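Local coordinates for protein extracellular ligand-binding receptor (Sphaerobacter thermophilus, PDB 4ZPJ) that probably binds a small solute outside the cell and delivers it to an ABC transporter, and carries zinc ions in the crystal, at residues S305-T310 / P334-Y339; T392-C397 / P416-L421. All coordinates share one frame; numbering follows the deposited sequence.

In the fold
Along the chain the two contacts follow one another, contact 1 complete before contact 2 begins, and their centres lie about 12 Å apart. Both reach one antiparallel sheet: strand 304-307, in contact 1, lies beside strand 390-401, which in contact 2 pairs with strand 407-418 as a beta hairpin. The two join directly, since Thr307 N and Leu395 O, 2.7 Å apart, form a probable hydrogen bond, and Ile394 packs against the carbonyl of Thr307. Contact 1 packs the end of strand 304-307 and the loop after it against the start of helix 336-354, while contact 2 runs out toward the C-terminal end and two zinc ions. In the two-lobed fold of the leucine-binding protein family, this is consistent with segments passing between the lobes.

Contact 1: residues S305-T310 / P334-Y339; sequences SGTLYT and PGLVDY
Tyr309 lays its CB over one face of the Tyr339 ring, 3.9 Å from the centroid, in a CH-pi contact. Beyond that atom the two rings run nearly parallel, their planes 10° apart, but they are slid so far that they barely overlap, with centroids 5.0 Å apart. The carbonyl O of Leu308 lies above the same Tyr339 face. Leu308 fills the next space: its CG meets Tyr339 CE2 at 4.0 Å, and its CB meets Leu336 CD2 at 3.6 Å, the branched chains crossing at about a right angle. Were Tyr339 cut back to an alanine, Tyr309 CB and Leu308 CG would probably face a gap, with the Tyr309 ring less firmly placed.

The first torsion of Tyr309 (chi1 -175°) swings the ring off the backbone N, beside the carbonyl carbon, and toward Pro334, whose compact ring meets CE2 through CG. The phenol suits this buried site because OH hydrogen-bonds Ser318 OG. Gly335 is the N-cap of helix 336-354, and Asp338, three residues on, takes its N-H through OD2 (2.7 Å) while OD1 forms a salt bridge with Arg76. The segment leaving strand 304-307 thus packs on the helix's N-terminal turn, consistent with the region between the lobes of a periplasmic binding protein.

Contact 2: residues T392-C397 / P416-L421; sequences TTILLC and PDFDDL. With ZN (zinc ion), chain D; ZN (zinc ion), chain C.
Ile394 brings CG1 to within 3.9 Å of Phe418 CB, the two side chains meeting at a slant, with the Phe418 ring turned neither face-on nor edge-on to it. The ring lies there because CG is anti to the backbone N (chi1 -160°), which leads it away from the partner strand and onto Pro181 of helix 180-188. Both residues are apolar and buried, as this site between strand and helix requires. Thr392 sits on the same side of the sheet as Phe418, and its beta-branched chain suits a strand.

The backbones are joined by a pair of hydrogen bonds, Phe418 N to Thr392 O at 2.8 Å and the longer Thr392 N to Phe418 O at 3.3 Å, the latter meeting its acceptor from 52° above the carbonyl plane. Asp417 and Phe418 both face Thr392, making a G1 beta bulge in this antiparallel hairpin. Asp417 takes the left-handed backbone conformation (phi 54°), which aspartate tolerates better than a beta-branched residue would, and the chain turns a corner there.

Beside the bulge, Thr393 OG1 rests against Pro416 CA and hydrogen-bonds a water at 2.6 Å, and that water accepts from Asp417 N. Asp417 CB is directed away from the partner strand, and the carboxylate binds a zinc ion unevenly, through OD1 at 2.0 Å and OD2 at 2.5 Å. Asp419 divides its oxygens: OD2 binds a second zinc ion at 2.1 Å, while OD1 accepts from Leu421 N at 3.0 Å in an Asx turn and also bonds Ser422 OG.

Contact 1: residues S305-T310 / P334-Y339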
# COMPACT_ATOMS: atom_id res chain seq x y z
N SER A 305 -10.64 -9.14 5.27
CA SER A 305 -9.68 -8.70 4.28
C SER A 305 -8.23 -8.75 4.81
O SER A 305 -7.98 -8.58 6.00
CB SER A 305 -9.98 -7.26 3.81
OG SER A 305 -9.75 -6.34 4.83
N GLY A 306 -7.29 -8.91 3.89
CA GLY A 306 -5.89 -8.66 4.18
C GLY A 306 -5.59 -7.20 4.05
O GLY A 306 -6.12 -6.52 3.16
N THR A 307 -4.76 -6.69 4.93
CA THR A 307 -4.31 -5.31 4.83
C THR A 307 -2.92 -5.07 5.41
O THR A 307 -2.37 -5.87 6.18
CB THR A 307 -5.30 -4.33 5.50
OG1 THR A 307 -5.02 -2.96 5.07
CG2 THR A 307 -5.26 -4.45 7.01
N LEU A 308 -2.37 -3.94 5.02
CA LEU A 308 -1.06 -3.50 5.45
C LEU A 308 -1.13 -2.94 6.89
O LEU A 308 -0.18 -3.03 7.65
CB LEU A 308 -0.58 -2.45 4.46
CG LEU A 308 0.85 -2.36 3.95
CD1 LEU A 308 1.40 -3.60 3.29
CD2 LEU A 308 0.87 -1.18 2.98
N TYR A 309 -2.25 -2.34 7.25
CA TYR A 309 -2.32 -1.57 8.50
C TYR A 309 -3.75 -1.22 8.82
O TYR A 309 -4.52 -0.94 7.92
CB TYR A 309 -1.51 -0.25 8.46
CG TYR A 309 -1.52 0.45 9.83
CD1 TYR A 309 -0.96 -0.13 10.94
CD2 TYR A 309 -2.17 1.64 10.01
CE1 TYR A 309 -1.05 0.46 12.20
CE2 TYR A 309 -2.27 2.23 11.25
CZ TYR A 309 -1.72 1.64 12.34
OH TYR A 309 -1.82 2.28 13.59
N THR A 310 -4.07 -1.23 10.11
CA THR A 310 -5.28 -0.63 10.63
C THR A 310 -4.89 0.04 11.94
O THR A 310 -4.11 -0.53 12.69
CB THR A 310 -6.35 -1.71 10.95
OG1 THR A 310 -7.41 -1.15 11.70
CG2 THR A 310 -5.73 -2.94 11.76
N PRO A 334 -5.13 7.49 11.13
CA PRO A 334 -4.34 7.18 9.95
C PRO A 334 -4.82 5.94 9.26
O PRO A 334 -5.26 4.99 9.92
CB PRO A 334 -2.95 6.94 10.52
CG PRO A 334 -3.21 6.37 11.86
CD PRO A 334 -4.44 7.08 12.37
N GLY A 335 -4.72 5.95 7.94
CA GLY A 335 -4.98 4.79 7.15
C GLY A 335 -3.76 4.27 6.43
O GLY A 335 -2.63 4.46 6.88
N LEU A 336 -4.01 3.65 5.28
CA LEU A 336 -3.02 2.86 4.59
C LEU A 336 -1.88 3.69 4.02
O LEU A 336 -0.69 3.33 4.16
CB LEU A 336 -3.72 2.16 3.41
CG LEU A 336 -3.76 0.66 3.56
CD1 LEU A 336 -5.00 0.06 2.93
CD2 LEU A 336 -2.48 0.16 2.91
N VAL A 337 -2.27 4.73 3.30
CA VAL A 337 -1.34 5.65 2.72
C VAL A 337 -0.54 6.46 3.76
O VAL A 337 0.59 6.82 3.51
CB VAL A 337 -2.03 6.58 1.68
CG1 VAL A 337 -2.55 5.74 0.53
CG2 VAL A 337 -3.17 7.39 2.33
N ASP A 338 -1.15 6.80 4.88
CA ASP A 338 -0.46 7.44 5.98
C ASP A 338 0.54 6.46 6.53
O ASP A 338 1.64 6.84 6.84
CB ASP A 338 -1.40 7.87 7.11
CG ASP A 338 -2.63 8.68 6.62
OD1 ASP A 338 -2.47 9.84 6.21
OD2 ASP A 338 -3.76 8.15 6.73
N TYR A 339 0.14 5.19 6.67
CA TYR A 339 1.02 4.19 7.22
C TYR A 339 2.27 4.02 6.35
O TYR A 339 3.45 3.97 6.85
CB TYR A 339 0.28 2.84 7.37
CG TYR A 339 1.25 1.70 7.63
CD1 TYR A 339 1.82 1.52 8.87
CD2 TYR A 339 1.66 0.86 6.60
CE1 TYR A 339 2.73 0.47 9.10
CE2 TYR A 339 2.61 -0.14 6.80
CZ TYR A 339 3.12 -0.36 8.03
OH TYR A 339 4.03 -1.40 8.20

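Contact 2: residues T392-C397 / P416-L421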
# COMPACT_ATOMS: atom_id res chain seq x y z
N THR A 392 7.35 -7.94 5.60
CA THR A 392 6.56 -7.27 6.62
C THR A 392 5.37 -8.11 7.13
O THR A 392 5.06 -9.19 6.60
CB THR A 392 6.09 -5.94 6.01
OG1 THR A 392 5.69 -5.07 7.05
CG2 THR A 392 4.96 -6.12 4.87
N THR A 393 4.70 -7.61 8.16
CA THR A 393 3.63 -8.33 8.80
C THR A 393 2.35 -7.88 8.09
O THR A 393 2.09 -6.70 8.00
CB THR A 393 3.63 -8.05 10.32
OG1 THR A 393 4.82 -8.62 10.92
CG2 THR A 393 2.40 -8.65 11.04
N ILE A 394 1.59 -8.81 7.52
CA ILE A 394 0.30 -8.48 6.93
C ILE A 394 -0.79 -8.79 7.96
O ILE A 394 -0.71 -9.81 8.61
CB ILE A 394 0.04 -9.30 5.67
CG1 ILE A 394 1.15 -9.04 4.63
CG2 ILE A 394 -1.35 -9.02 5.10
CD1 ILE A 394 1.26 -7.58 4.19
N LEU A 395 -1.81 -7.90 8.08
CA LEU A 395 -2.88 -8.01 9.05
C LEU A 395 -4.09 -8.52 8.36
O LEU A 395 -4.49 -7.96 7.35
CB LEU A 395 -3.20 -6.68 9.73
CG LEU A 395 -1.92 -6.07 10.36
CD1 LEU A 395 -2.06 -4.61 10.76
CD2 LEU A 395 -1.30 -6.83 11.50
N LEU A 396 -4.65 -9.61 8.86
CA LEU A 396 -5.96 -10.04 8.43
C LEU A 396 -7.02 -9.42 9.34
O LEU A 396 -7.02 -9.68 10.53
CB LEU A 396 -6.13 -11.53 8.53
CG LEU A 396 -5.82 -12.41 7.35
CD1 LEU A 396 -6.47 -13.71 7.70
CD2 LEU A 396 -6.35 -11.95 6.00
N CYS A 397 -7.96 -8.71 8.74
CA CYS A 397 -8.90 -7.95 9.48
C CYS A 397 -10.36 -8.23 9.12
O CYS A 397 -10.68 -8.82 8.08
CB CYS A 397 -8.63 -6.50 9.22
SG CYS A 397 -7.08 -5.95 9.92
N PRO A 416 3.40 -12.84 9.58
CA PRO A 416 4.73 -12.14 9.66
C PRO A 416 5.60 -12.44 8.44
O PRO A 416 5.41 -13.47 7.75
CB PRO A 416 5.38 -12.77 10.89
CG PRO A 416 4.76 -14.13 11.00
CD PRO A 416 3.32 -13.97 10.53
N ASP A 417 6.53 -11.55 8.17
CA ASP A 417 7.60 -11.83 7.22
C ASP A 417 7.06 -12.26 5.86
O ASP A 417 7.57 -13.15 5.20
CB ASP A 417 8.56 -12.85 7.78
CG ASP A 417 9.11 -12.42 9.17
OD1 ASP A 417 10.07 -11.68 9.31
OD2 ASP A 417 8.63 -12.95 10.16
N PHE A 418 6.02 -11.58 5.44
CA PHE A 418 5.47 -11.82 4.15
C PHE A 418 6.15 -10.92 3.10
O PHE A 418 6.04 -9.69 3.14
CB PHE A 418 4.00 -11.62 4.19
CG PHE A 418 3.28 -12.31 3.06
CD1 PHE A 418 3.08 -13.69 3.08
CD2 PHE A 418 2.86 -11.58 1.97
CE1 PHE A 418 2.42 -14.29 2.03
CE2 PHE A 418 2.24 -12.18 0.89
CZ PHE A 418 2.00 -13.52 0.93
N ASP A 419 6.87 -11.53 2.17
CA ASP A 419 7.62 -10.77 1.18
C ASP A 419 6.88 -10.58 -0.14
O ASP A 419 5.79 -11.13 -0.33
CB ASP A 419 9.00 -11.36 0.95
CG ASP A 419 8.99 -12.76 0.40
OD1 ASP A 419 8.19 -13.12 -0.50
OD2 ASP A 419 9.86 -13.52 0.87
N ASP A 420 7.49 -9.82 -1.04
CA ASP A 420 6.84 -9.49 -2.30
C ASP A 420 7.14 -10.51 -3.42
O ASP A 420 6.92 -10.25 -4.59
CB ASP A 420 7.17 -8.03 -2.73
CG ASP A 420 8.65 -7.80 -2.94
OD1 ASP A 420 9.48 -8.62 -2.49
OD2 ASP A 420 9.00 -6.75 -3.53
N LEU A 421 7.59 -11.69 -3.07
CA LEU A 421 7.98 -12.63 -4.07
C LEU A 421 7.20 -13.90 -3.95
O LEU A 421 7.45 -14.81 -4.69
CB LEU A 421 9.44 -12.97 -3.90
CG LEU A 421 10.48 -11.88 -4.09
CD1 LEU A 421 11.84 -12.40 -3.60
CD2 LEU A 421 10.54 -11.54 -5.56
ZN ZN D . 10.03 -11.22 11.24
ZN ZN C . 9.98 -15.61 0.55
O HOH W 1 7.14 -9.24 9.92